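Local coordinates for Crh-like protein 5 (Neosartorya fumigata, PDB 6IBU) that cleaves chitin and transfers it to 1,6-beta-glucan or to other chitin chains, cross-linking the polysaccharides of the fungal cell wall and septa, at residues A[50-55]-A[211-216]; A[70-75]-A[143-148]; A[86-91]-A[184-189]. One frame throughout, in Å; residues are numbered along the deposited sequence.

Contact 1. Residues A[50-55]-A[211-216]; sequences EFTVAK and PYTMYV
Thr52 and Thr213 face each other as a non-hydrogen-bonded pair, and their hydroxyls close the gap that the backbone leaves there: Thr52 OG1 and Thr213 OG1 are 2.6 Å apart in a short hydrogen bond. Both hydroxyls stand anti to their own carbonyl carbons and next to the backbone N (chi1 -64° and -56°), which turns them inward across the strand pair. On either side of this pair the antiparallel backbones are joined, Phe51 with Met214 and Val53 with Tyr212 each exchanging two bonds; the shortest runs from Val53 N to Tyr212 O at 2.7 Å. On the face of the two threonines the packing is modest. The aliphatic part of Glu50 lies alongside Tyr215, with Glu50 CG 3.7 Å from Tyr215 CE2, and Thr52 CG2 meets Pro211 CB at 3.6 Å. The opposite face is largely apolar, and the Tyr212 hydroxyl on it is hydrogen-bonded to Asp206 O. Met214 extends beyond CG and carries its CE over one face of the Phe51 ring, a Met-aromatic contact in which Met214 SD lies 4.7 Å from the Phe51 ring centroid, obliquely placed. Val216 CG2 reaches Phe51 CE1 at 3.7 Å. This side is pressed against the second sheet of the GH16 beta-sandwich: Phe51 and Val216 touch Leu183 of strand 179-187, Met214 touches Ser87 of strand 85-93, and strand 71-78 flanks strand 212-223 within the same sheet.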
ATOM      1  N   GLU A  50       3.038 -14.896  -2.651  1.00 25.68           N
ATOM      2  CA  GLU A  50       4.367 -14.935  -1.999  1.00 25.86           C
ATOM      3  C   GLU A  50       5.216 -13.838  -2.610  1.00 23.47           C
ATOM      4  O   GLU A  50       5.304 -13.762  -3.827  1.00 26.32           O
ATOM      5  CB  GLU A  50       5.022 -16.291  -2.204  1.00 28.74           C
ATOM      6  CG  GLU A  50       4.143 -17.430  -1.735  1.00 32.13           C
ATOM      7  CD  GLU A  50       4.786 -18.803  -1.856  1.00 36.01           C
ATOM      8  OE1 GLU A  50       6.031 -18.874  -2.027  1.00 32.87           O
ATOM      9  OE2 GLU A  50       4.031 -19.798  -1.770  1.00 44.49           O
ATOM     10  N   PHE A  51       5.776 -12.984  -1.781  1.00 21.20           N
ATOM     11  CA  PHE A  51       6.650 -11.890  -2.232  1.00 19.60           C
ATOM     12  C   PHE A  51       8.028 -12.178  -1.651  1.00 21.75           C
ATOM     13  O   PHE A  51       8.262 -11.925  -0.449  1.00 23.15           O
ATOM     14  CB  PHE A  51       6.048 -10.565  -1.779  1.00 19.05           C
ATOM     15  CG  PHE A  51       4.651 -10.312  -2.272  1.00 17.29           C
ATOM     16  CD1 PHE A  51       3.558 -10.868  -1.629  1.00 16.55           C
ATOM     17  CD2 PHE A  51       4.440  -9.485  -3.366  1.00 16.86           C
ATOM     18  CE1 PHE A  51       2.276 -10.596  -2.068  1.00 16.51           C
ATOM     19  CE2 PHE A  51       3.156  -9.192  -3.785  1.00 17.28           C
ATOM     20  CZ  PHE A  51       2.073  -9.748  -3.131  1.00 16.98           C
ATOM     21  N   THR A  52       8.897 -12.783  -2.447  1.00 22.40           N
ATOM     22  CA  THR A  52      10.209 -13.266  -1.958  1.00 22.54           C
ATOM     23  C   THR A  52      11.297 -12.282  -2.358  1.00 21.15           C
ATOM     24  O   THR A  52      11.396 -11.956  -3.525  1.00 22.36           O
ATOM     25  CB  THR A  52      10.524 -14.667  -2.472  1.00 21.50           C
ATOM     26  OG1 THR A  52       9.502 -15.437  -1.854  1.00 21.91           O
ATOM     27  CG2 THR A  52      11.915 -15.114  -2.089  1.00 22.32           C
ATOM     28  N   VAL A  53      12.079 -11.833  -1.393  1.00 22.93           N
ATOM     29  CA  VAL A  53      13.379 -11.161  -1.658  1.00 26.34           C
ATOM     30  C   VAL A  53      14.483 -12.223  -1.512  1.00 28.46           C
ATOM     31  O   VAL A  53      14.705 -12.681  -0.372  1.00 29.93           O
ATOM     32  CB  VAL A  53      13.527  -9.987  -0.685  1.00 26.45           C
ATOM     33  CG1 VAL A  53      14.889  -9.342  -0.799  1.00 29.10           C
ATOM     34  CG2 VAL A  53      12.418  -8.970  -0.912  1.00 29.21           C
ATOM     35  N   ALA A  54      15.071 -12.688  -2.618  1.00 30.34           N
ATOM     36  CA  ALA A  54      16.111 -13.750  -2.591  1.00 34.69           C
ATOM     37  C   ALA A  54      17.468 -13.175  -2.995  1.00 36.53           C
ATOM     38  O   ALA A  54      18.474 -13.673  -2.473  1.00 42.46           O
ATOM     39  CB  ALA A  54      15.739 -14.913  -3.477  1.00 36.06           C
ATOM     40  N   LYS A  55      17.504 -12.190  -3.891  1.00 34.40           N
ATOM     41  CA  LYS A  55      18.773 -11.595  -4.358  1.00 36.25           C
ATOM     42  C   LYS A  55      18.569 -10.101  -4.580  1.00 34.62           C
ATOM     43  O   LYS A  55      17.415  -9.650  -4.654  1.00 31.76           O
ATOM     44  CB  LYS A  55      19.253 -12.289  -5.633  1.00 43.33           C
ATOM     45  CG  LYS A  55      18.424 -12.012  -6.881  1.00 46.97           C
ATOM     46  CD  LYS A  55      18.345 -13.227  -7.814  1.00 53.59           C
ATOM     47  CE  LYS A  55      17.457 -13.029  -9.028  1.00 57.39           C
ATOM     48  NZ  LYS A  55      16.028 -13.314  -8.734  1.00 59.07           N
ATOM     49  N   PRO A 211      15.989 -16.972   1.650  1.00 36.67           N
ATOM     50  CA  PRO A 211      15.212 -15.864   1.099  1.00 33.78           C
ATOM     51  C   PRO A 211      14.192 -15.367   2.129  1.00 29.51           C
ATOM     52  O   PRO A 211      13.912 -16.027   3.108  1.00 27.97           O
ATOM     53  CB  PRO A 211      14.558 -16.508  -0.127  1.00 33.74           C
ATOM     54  CG  PRO A 211      14.295 -17.927   0.345  1.00 35.47           C
ATOM     55  CD  PRO A 211      15.489 -18.285   1.209  1.00 35.79           C
ATOM     56  N   TYR A 212      13.678 -14.180   1.890  1.00 26.49           N
ATOM     57  CA  TYR A 212      12.715 -13.548   2.812  1.00 23.88           C
ATOM     58  C   TYR A 212      11.403 -13.410   2.092  1.00 21.29           C
ATOM     59  O   TYR A 212      11.390 -12.812   1.011  1.00 18.62           O
ATOM     60  CB  TYR A 212      13.247 -12.200   3.257  1.00 24.95           C
ATOM     61  CG  TYR A 212      14.656 -12.288   3.764  1.00 26.00           C
ATOM     62  CD1 TYR A 212      14.931 -12.899   4.974  1.00 25.61           C
ATOM     63  CD2 TYR A 212      15.700 -11.746   3.038  1.00 27.14           C
ATOM     64  CE1 TYR A 212      16.219 -12.945   5.466  1.00 26.73           C
ATOM     65  CE2 TYR A 212      16.997 -11.791   3.511  1.00 28.73           C
ATOM     66  CZ  TYR A 212      17.250 -12.402   4.721  1.00 27.93           C
ATOM     67  OH  TYR A 212      18.525 -12.461   5.172  1.00 32.10           O
ATOM     68  N   THR A 213      10.352 -13.973   2.674  1.00 20.24           N
ATOM     69  CA  THR A 213       9.046 -14.006   1.981  1.00 20.11           C
ATOM     70  C   THR A 213       7.957 -13.362   2.829  1.00 19.08           C
ATOM     71  O   THR A 213       7.738 -13.785   3.969  1.00 20.09           O
ATOM     72  CB  THR A 213       8.678 -15.420   1.532  1.00 20.95           C
ATOM     73  OG1 THR A 213       9.748 -15.909   0.719  1.00 22.33           O
ATOM     74  CG2 THR A 213       7.387 -15.411   0.747  1.00 20.42           C
ATOM     75  N   MET A 214       7.270 -12.398   2.237  1.00 18.63           N
ATOM     76  CA  MET A 214       6.001 -11.820   2.753  1.00 18.58           C
ATOM     77  C   MET A 214       4.860 -12.634   2.129  1.00 16.85           C
ATOM     78  O   MET A 214       4.970 -13.017   0.963  1.00 15.29           O
ATOM     79  CB  MET A 214       5.934 -10.333   2.377  1.00 18.58           C
ATOM     80  CG  MET A 214       4.538  -9.773   2.116  1.00 19.47           C
ATOM     81  SD  MET A 214       4.659  -8.079   1.415  1.00 20.87           S
ATOM     82  CE  MET A 214       2.944  -7.792   1.010  1.00 20.21           C
ATOM     83  N   TYR A 215       3.826 -12.933   2.893  1.00 17.61           N
ATOM     84  CA  TYR A 215       2.641 -13.674   2.387  1.00 20.04           C
ATOM     85  C   TYR A 215       1.394 -12.813   2.522  1.00 17.94           C
ATOM     86  O   TYR A 215       1.125 -12.279   3.601  1.00 17.06           O
ATOM     87  CB  TYR A 215       2.440 -14.980   3.151  1.00 22.06           C
ATOM     88  CG  TYR A 215       3.585 -15.945   3.008  1.00 25.65           C
ATOM     89  CD1 TYR A 215       4.669 -15.886   3.870  1.00 26.22           C
ATOM     90  CD2 TYR A 215       3.561 -16.956   2.047  1.00 28.04           C
ATOM     91  CE1 TYR A 215       5.717 -16.787   3.769  1.00 26.77           C
ATOM     92  CE2 TYR A 215       4.601 -17.869   1.937  1.00 27.89           C
ATOM     93  CZ  TYR A 215       5.679 -17.778   2.805  1.00 28.31           C
ATOM     94  OH  TYR A 215       6.730 -18.636   2.717  1.00 32.81           O
ATOM     95  N   VAL A 216       0.631 -12.727   1.449  1.00 18.26           N
ATOM     96  CA  VAL A 216      -0.718 -12.093   1.474  1.00 18.94           C
ATOM     97  C   VAL A 216      -1.748 -13.182   1.183  1.00 17.60           C
ATOM     98  O   VAL A 216      -1.754 -13.699   0.081  1.00 16.66           O
ATOM     99  CB  VAL A 216      -0.791 -10.917   0.482  1.00 18.71           C
ATOM    100  CG1 VAL A 216      -2.229 -10.427   0.340  1.00 19.35           C
ATOM    101  CG2 VAL A 216       0.152  -9.791   0.902  1.00 18.91           C
TER

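Contact 2. Residues A[70-75]-A[143-148]; sequences FGKAEV and TIDWTK
Gly71 with Trp146 and Ala73 with Ile144 are the hydrogen-bonded pairs of an antiparallel pairing between strands 71-75 and 143-146 in one sheet of the sandwich, ended by an aromatic contact where one chain enters the sheet and the other leaves it. The bond from Gly71 N to Trp146 O is 2.8 Å long and nearly straight at 173°. Ala73 and Ile144 face inward, where both touch Leu91 of the other sheet. Just before the strand, Phe70 CD1 reaches over one face of the Trp146 indole, toward its rim, the rings meeting obliquely with planes at 46°; Phe70 N also lies over a face, 3.3 Å from Trp146 CZ3. That indole N-H is spent on Pro175 O. On the outward face Lys72 runs beside Asp145, touching through carbon: Lys72 CE is 3.5 Å from Asp145 OD1. A water donates to both Gly71 O and Asp145 OD1. Further along, Thr143 OG1 lies 3.0 Å from Glu74 OE1, a possible hydrogen bond. The outer face is thus polar and partly exposed: Lys72 NZ makes a long salt bridge to Glu74 OE1 (3.8 Å) and probably acts only weakly on Asp145, with Glu222 and Arg220 alongside Lys72 and Glu74, whereas Ala73, Ile144 and Trp146 turn inward and Phe70 packs at the sheet's end.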
ATOM      1  N   PHE A  70     -12.495   6.277  -2.297  1.00 16.02           N
ATOM      2  CA  PHE A  70     -12.961   6.152  -0.894  1.00 16.04           C
ATOM      3  C   PHE A  70     -13.454   4.734  -0.663  1.00 16.53           C
ATOM      4  O   PHE A  70     -13.768   4.031  -1.622  1.00 16.63           O
ATOM      5  CB  PHE A  70     -14.020   7.197  -0.542  1.00 15.81           C
ATOM      6  CG  PHE A  70     -13.473   8.597  -0.621  1.00 16.17           C
ATOM      7  CD1 PHE A  70     -12.519   8.999   0.301  1.00 16.92           C
ATOM      8  CD2 PHE A  70     -13.857   9.490  -1.611  1.00 16.79           C
ATOM      9  CE1 PHE A  70     -11.949  10.259   0.250  1.00 16.61           C
ATOM     10  CE2 PHE A  70     -13.294  10.760  -1.655  1.00 17.71           C
ATOM     11  CZ  PHE A  70     -12.344  11.143  -0.724  1.00 16.90           C
ATOM     12  N   GLY A  71     -13.489   4.334   0.598  1.00 16.74           N
ATOM     13  CA  GLY A  71     -13.986   3.018   1.021  1.00 18.32           C
ATOM     14  C   GLY A  71     -12.988   2.353   1.948  1.00 19.09           C
ATOM     15  O   GLY A  71     -12.632   2.948   2.979  1.00 19.35           O
ATOM     16  N   LYS A  72     -12.523   1.164   1.594  1.00 21.11           N
ATOM     17  CA  LYS A  72     -11.799   0.283   2.538  1.00 21.79           C
ATOM     18  C   LYS A  72     -10.821  -0.609   1.775  1.00 21.37           C
ATOM     19  O   LYS A  72     -11.196  -1.155   0.728  1.00 21.24           O
ATOM     20  CB  LYS A  72     -12.821  -0.556   3.294  1.00 24.58           C
ATOM     21  CG  LYS A  72     -12.291  -1.205   4.557  1.00 29.47           C
ATOM     22  CD  LYS A  72     -13.214  -2.263   5.092  1.00 33.05           C
ATOM     23  CE  LYS A  72     -13.382  -2.193   6.592  1.00 36.71           C
ATOM     24  NZ  LYS A  72     -14.168  -3.344   7.082  1.00 39.28           N
ATOM     25  N   ALA A  73      -9.615  -0.777   2.308  1.00 20.84           N
ATOM     26  CA  ALA A  73      -8.661  -1.805   1.846  1.00 19.97           C
ATOM     27  C   ALA A  73      -8.256  -2.639   3.065  1.00 19.26           C
ATOM     28  O   ALA A  73      -7.778  -2.077   4.056  1.00 16.54           O
ATOM     29  CB  ALA A  73      -7.504  -1.148   1.132  1.00 19.91           C
ATOM     30  N   GLU A  74      -8.505  -3.938   3.009  1.00 20.58           N
ATOM     31  CA  GLU A  74      -8.198  -4.882   4.103  1.00 21.51           C
ATOM     32  C   GLU A  74      -7.286  -5.976   3.537  1.00 21.06           C
ATOM     33  O   GLU A  74      -7.657  -6.622   2.545  1.00 20.28           O
ATOM     34  CB  GLU A  74      -9.521  -5.392   4.660  1.00 26.52           C
ATOM     35  CG  GLU A  74      -9.385  -6.259   5.893  1.00 29.70           C
ATOM     36  CD  GLU A  74     -10.695  -6.381   6.653  1.00 33.93           C
ATOM     37  OE1 GLU A  74     -11.019  -5.426   7.403  1.00 36.65           O
ATOM     38  OE2 GLU A  74     -11.406  -7.421   6.480  1.00 38.47           O
ATOM     39  N   VAL A  75      -6.115  -6.172   4.134  1.00 18.37           N
ATOM     40  CA  VAL A  75      -5.120  -7.140   3.616  1.00 17.81           C
ATOM     41  C   VAL A  75      -4.743  -8.081   4.750  1.00 16.79           C
ATOM     42  O   VAL A  75      -4.412  -7.608   5.824  1.00 16.85           O
ATOM     43  CB  VAL A  75      -3.897  -6.430   3.028  1.00 17.37           C
ATOM     44  CG1 VAL A  75      -2.920  -7.436   2.450  1.00 17.62           C
ATOM     45  CG2 VAL A  75      -4.304  -5.408   1.980  1.00 17.64           C
ATOM     46  N   THR A 143      -6.073  -3.037   7.879  1.00 13.73           N
ATOM     47  CA  THR A 143      -7.291  -2.391   7.349  1.00 14.66           C
ATOM     48  C   THR A 143      -7.080  -0.878   7.274  1.00 13.90           C
ATOM     49  O   THR A 143      -6.674  -0.289   8.263  1.00 12.79           O
ATOM     50  CB  THR A 143      -8.494  -2.716   8.232  1.00 15.36           C
ATOM     51  OG1 THR A 143      -8.513  -4.133   8.404  1.00 16.57           O
ATOM     52  CG2 THR A 143      -9.791  -2.203   7.645  1.00 15.75           C
ATOM     53  N   ILE A 144      -7.389  -0.295   6.126  1.00 13.95           N
ATOM     54  CA  ILE A 144      -7.402   1.177   5.917  1.00 14.08           C
ATOM     55  C   ILE A 144      -8.825   1.576   5.573  1.00 14.36           C
ATOM     56  O   ILE A 144      -9.284   1.123   4.568  1.00 14.53           O
ATOM     57  CB  ILE A 144      -6.425   1.583   4.809  1.00 13.90           C
ATOM     58  CG1 ILE A 144      -4.981   1.248   5.180  1.00 13.99           C
ATOM     59  CG2 ILE A 144      -6.600   3.060   4.479  1.00 13.84           C
ATOM     60  CD1 ILE A 144      -3.998   1.415   4.056  1.00 14.44           C
ATOM     61  N   ASP A 145      -9.482   2.332   6.438  1.00 16.41           N
ATOM     62  CA  ASP A 145     -10.806   2.946   6.183  1.00 17.95           C
ATOM     63  C   ASP A 145     -10.553   4.360   5.675  1.00 16.41           C
ATOM     64  O   ASP A 145      -9.836   5.109   6.311  1.00 15.82           O
ATOM     65  CB  ASP A 145     -11.704   2.894   7.415  1.00 20.86           C
ATOM     66  CG  ASP A 145     -12.384   1.529   7.549  1.00 26.76           C
ATOM     67  OD1 ASP A 145     -13.420   1.281   6.830  1.00 29.27           O
ATOM     68  OD2 ASP A 145     -11.854   0.687   8.338  1.00 32.65           O
ATOM     69  N   TRP A 146     -11.110   4.695   4.531  1.00 14.97           N
ATOM     70  CA  TRP A 146     -10.740   5.935   3.831  1.00 16.02           C
ATOM     71  C   TRP A 146     -12.007   6.681   3.433  1.00 17.38           C
ATOM     72  O   TRP A 146     -12.736   6.218   2.558  1.00 19.12           O
ATOM     73  CB  TRP A 146      -9.849   5.556   2.666  1.00 15.77           C
ATOM     74  CG  TRP A 146      -9.553   6.643   1.706  1.00 15.52           C
ATOM     75  CD1 TRP A 146      -9.282   7.951   1.979  1.00 15.63           C
ATOM     76  CD2 TRP A 146      -9.386   6.459   0.298  1.00 15.12           C
ATOM     77  NE1 TRP A 146      -8.990   8.601   0.813  1.00 15.58           N
ATOM     78  CE2 TRP A 146      -9.041   7.714  -0.228  1.00 15.57           C
ATOM     79  CE3 TRP A 146      -9.514   5.361  -0.554  1.00 15.59           C
ATOM     80  CZ2 TRP A 146      -8.847   7.905  -1.586  1.00 15.46           C
ATOM     81  CZ3 TRP A 146      -9.302   5.539  -1.894  1.00 15.59           C
ATOM     82  CH2 TRP A 146      -8.976   6.800  -2.396  1.00 15.64           C
ATOM     83  N   THR A 147     -12.264   7.795   4.101  1.00 18.30           N
ATOM     84  CA  THR A 147     -13.429   8.661   3.822  1.00 19.38           C
ATOM     85  C   THR A 147     -12.911  10.065   3.593  1.00 20.72           C
ATOM     86  O   THR A 147     -11.730  10.296   3.849  1.00 20.28           O
ATOM     87  CB  THR A 147     -14.447   8.587   4.967  1.00 18.79           C
ATOM     88  OG1 THR A 147     -13.984   9.241   6.143  1.00 17.48           O
ATOM     89  CG2 THR A 147     -14.773   7.161   5.337  1.00 18.90           C
ATOM     90  N   LYS A 148     -13.782  10.959   3.141  1.00 25.43           N
ATOM     91  CA  LYS A 148     -13.421  12.378   2.908  1.00 29.24           C
ATOM     92  C   LYS A 148     -13.174  13.045   4.273  1.00 29.32           C
ATOM     93  O   LYS A 148     -12.526  14.082   4.293  1.00 29.75           O
ATOM     94  CB  LYS A 148     -14.436  13.082   1.997  1.00 31.80           C
ATOM     95  CG  LYS A 148     -15.907  12.757   2.210  1.00 36.15           C
ATOM     96  CD  LYS A 148     -16.823  13.327   1.137  1.00 37.84           C
ATOM     97  CE  LYS A 148     -16.618  12.673  -0.216  1.00 39.66           C
ATOM     98  NZ  LYS A 148     -17.902  12.315  -0.870  1.00 39.10           N
TER
HETATM   99  O   HOH W   1     -14.638   2.949   5.117  1.00 20.78           O

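Contact 3. Residues A[86-91]-A[184-189]; sequences VSSIVL and GSWAGG
The indole of Trp186, a chitin-binding residue, has Val86 over one face and Ser88 at its edge. Val86 CB stands 3.8 Å from the centroid of the five-membered ring of Trp186, 20° off the normal, in a CH-pi contact, and Val86 CG1 adds a touch at 3.5 Å from Trp186 NE1. At the edge, Trp186 NE1 donates to Ser88 OG over 2.9 Å, in the plane of the ring and at 165°. The indole reaches this place because its CG stands between backbone N and carbonyl carbon (chi1 52°), folding the ring back across the neighbouring strand. Ser88 OG is also hydrogen-bonded to Glu102 OE1, so one hydroxyl ties the binding tryptophan to the probable proton donor. The bond from NE1, with Val86 against the face, limits the rotation of the indole, and the second bond probably helps to orient the Glu102 carboxylate. Beneath these side chains the antiparallel backbones are paired, Val86 with Trp186 and Ser88 with Gly184 each exchanging two bonds. Ser88 N to Gly184 O measures 2.7 Å. At the non-hydrogen-bonded Ser87-Ser185 pair, Ser185 CA makes a CA-H...O contact with Val86 O at 3.1 Å. Beyond the strand end, Val86 CG2 packs on Gly188 N at 3.7 Å, where the chain turns toward the loop that leads to helix 195-201. Strand 85-93 is bordered on its other side by strand 98-105, which carries Glu98 and Glu102, while the face of Ser87 and Ile89 rests on Met77 of strand 71-78 in the other sheet of the sandwich.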
ATOM      1  N   VAL A  86      11.658  -4.954   3.587  1.00 14.48           N
ATOM      2  CA  VAL A  86      10.403  -4.191   3.809  1.00 14.13           C
ATOM      3  C   VAL A  86       9.235  -4.981   3.217  1.00 13.99           C
ATOM      4  O   VAL A  86       9.346  -5.402   2.086  1.00 13.80           O
ATOM      5  CB  VAL A  86      10.530  -2.794   3.190  1.00 13.85           C
ATOM      6  CG1 VAL A  86       9.298  -1.956   3.474  1.00 13.64           C
ATOM      7  CG2 VAL A  86      11.780  -2.086   3.675  1.00 13.79           C
ATOM      8  N   SER A  87       8.156  -5.152   3.964  1.00 14.05           N
ATOM      9  CA  SER A  87       6.852  -5.657   3.479  1.00 13.95           C
ATOM     10  C   SER A  87       5.870  -4.480   3.419  1.00 13.89           C
ATOM     11  O   SER A  87       5.599  -3.912   4.476  1.00 12.85           O
ATOM     12  CB  SER A  87       6.350  -6.722   4.403  1.00 15.25           C
ATOM     13  OG  SER A  87       7.234  -7.827   4.477  1.00 16.00           O
ATOM     14  N   SER A  88       5.390  -4.107   2.235  1.00 14.27           N
ATOM     15  CA  SER A  88       4.619  -2.858   1.971  1.00 15.05           C
ATOM     16  C   SER A  88       3.178  -3.148   1.531  1.00 14.85           C
ATOM     17  O   SER A  88       2.984  -3.890   0.543  1.00 14.62           O
ATOM     18  CB  SER A  88       5.294  -2.054   0.898  1.00 16.78           C
ATOM     19  OG  SER A  88       6.619  -1.715   1.285  1.00 18.23           O
ATOM     20  N   ILE A  89       2.198  -2.518   2.174  1.00 13.87           N
ATOM     21  CA  ILE A  89       0.798  -2.398   1.663  1.00 14.13           C
ATOM     22  C   ILE A  89       0.558  -0.929   1.310  1.00 14.36           C
ATOM     23  O   ILE A  89       0.629  -0.107   2.201  1.00 14.75           O
ATOM     24  CB  ILE A  89      -0.208  -2.918   2.703  1.00 13.91           C
ATOM     25  CG1 ILE A  89       0.063  -4.371   3.089  1.00 13.74           C
ATOM     26  CG2 ILE A  89      -1.633  -2.723   2.226  1.00 13.91           C
ATOM     27  CD1 ILE A  89      -0.528  -4.747   4.414  1.00 13.85           C
ATOM     28  N   VAL A  90       0.348  -0.598   0.044  1.00 15.61           N
ATOM     29  CA  VAL A  90       0.258   0.822  -0.388  1.00 16.41           C
ATOM     30  C   VAL A  90      -1.067   1.091  -1.099  1.00 16.02           C
ATOM     31  O   VAL A  90      -1.310   0.459  -2.115  1.00 16.05           O
ATOM     32  CB  VAL A  90       1.423   1.183  -1.313  1.00 17.00           C
ATOM     33  CG1 VAL A  90       1.266   2.606  -1.843  1.00 17.72           C
ATOM     34  CG2 VAL A  90       2.746   1.001  -0.607  1.00 18.03           C
ATOM     35  N   LEU A  91      -1.801   2.106  -0.669  1.00 15.77           N
ATOM     36  CA  LEU A  91      -2.832   2.741  -1.515  1.00 16.11           C
ATOM     37  C   LEU A  91      -2.182   3.957  -2.146  1.00 17.41           C
ATOM     38  O   LEU A  91      -1.572   4.736  -1.406  1.00 16.65           O
ATOM     39  CB  LEU A  91      -4.037   3.123  -0.668  1.00 16.35           C
ATOM     40  CG  LEU A  91      -4.773   1.945  -0.065  1.00 17.02           C
ATOM     41  CD1 LEU A  91      -5.958   2.422   0.760  1.00 17.52           C
ATOM     42  CD2 LEU A  91      -5.212   0.993  -1.159  1.00 17.68           C
ATOM     43  N   GLY A 184       3.782  -5.553  -1.958  1.00 18.26           N
ATOM     44  CA  GLY A 184       5.142  -5.960  -2.333  1.00 18.61           C
ATOM     45  C   GLY A 184       6.098  -6.024  -1.173  1.00 17.92           C
ATOM     46  O   GLY A 184       5.843  -5.438  -0.114  1.00 18.84           O
ATOM     47  N   SER A 185       7.203  -6.702  -1.420  1.00 18.04           N
ATOM     48  CA  SER A 185       8.369  -6.769  -0.516  1.00 17.98           C
ATOM     49  C   SER A 185       9.569  -6.312  -1.322  1.00 16.87           C
ATOM     50  O   SER A 185       9.528  -6.429  -2.535  1.00 16.12           O
ATOM     51  CB  SER A 185       8.546  -8.147   0.048  1.00 18.66           C
ATOM     52  OG  SER A 185       8.820  -9.072  -1.005  1.00 21.24           O
ATOM     53  N   TRP A 186      10.575  -5.794  -0.639  1.00 17.70           N
ATOM     54  CA  TRP A 186      11.797  -5.245  -1.257  1.00 18.41           C
ATOM     55  C   TRP A 186      12.854  -5.044  -0.176  1.00 19.05           C
ATOM     56  O   TRP A 186      12.507  -5.021   0.998  1.00 17.05           O
ATOM     57  CB  TRP A 186      11.483  -3.932  -1.963  1.00 19.01           C
ATOM     58  CG  TRP A 186      10.772  -2.929  -1.118  1.00 18.41           C
ATOM     59  CD1 TRP A 186       9.460  -2.960  -0.749  1.00 19.33           C
ATOM     60  CD2 TRP A 186      11.307  -1.700  -0.603  1.00 19.29           C
ATOM     61  NE1 TRP A 186       9.147  -1.846  -0.025  1.00 19.01           N
ATOM     62  CE2 TRP A 186      10.250  -1.047   0.069  1.00 18.95           C
ATOM     63  CE3 TRP A 186      12.557  -1.072  -0.668  1.00 19.80           C
ATOM     64  CZ2 TRP A 186      10.415   0.177   0.703  1.00 19.47           C
ATOM     65  CZ3 TRP A 186      12.726   0.140  -0.037  1.00 19.71           C
ATOM     66  CH2 TRP A 186      11.664   0.758   0.631  1.00 20.98           C
ATOM     67  N   ALA A 187      14.100  -4.877  -0.583  1.00 20.73           N
ATOM     68  CA  ALA A 187      15.213  -4.676   0.364  1.00 22.59           C
ATOM     69  C   ALA A 187      15.394  -3.180   0.584  1.00 21.42           C
ATOM     70  O   ALA A 187      16.036  -2.559  -0.236  1.00 24.48           O
ATOM     71  CB  ALA A 187      16.455  -5.327  -0.172  1.00 23.46           C
ATOM     72  N   GLY A 188      14.837  -2.628   1.658  1.00 21.17           N
ATOM     73  CA  GLY A 188      15.147  -1.258   2.097  1.00 20.47           C
ATOM     74  C   GLY A 188      16.621  -1.165   2.421  1.00 21.32           C
ATOM     75  O   GLY A 188      17.203  -0.102   2.259  1.00 21.66           O
ATOM     76  N   GLY A 189      17.201  -2.285   2.846  1.00 21.69           N
ATOM     77  CA  GLY A 189      18.609  -2.394   3.236  1.00 24.77           C
ATOM     78  C   GLY A 189      19.514  -2.832   2.091  1.00 26.88           C
ATOM     79  O   GLY A 189      20.589  -3.346   2.382  1.00 28.79           O
TER

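In the fold
The chain is the GH16 catalytic part of a longer protein, and the three contacts span both sheets of its sandwich. Contacts 1 and 2 share one sheet through neighbouring strands 212-223 and 71-78, their centres about 25 Å apart; Val216 CG1 still meets Val75 CG1 at 3.7 Å. Contact 3, in the other sheet, lies about 10 Å, centre to centre, from contact 1, where Ser185 OG is 3.0 Å from Phe51 O in a probable, weak hydrogen bond. Contact 3 alone holds a chitin-binding residue, Trp186, whose side chain is about 5 Å from that of Val53 in contact 1; its Ser88 side chain is about 3 Å from that of Glu102. The Ile144 side chain of contact 2 is about 8 Å from that of Glu98, the probable nucleophile.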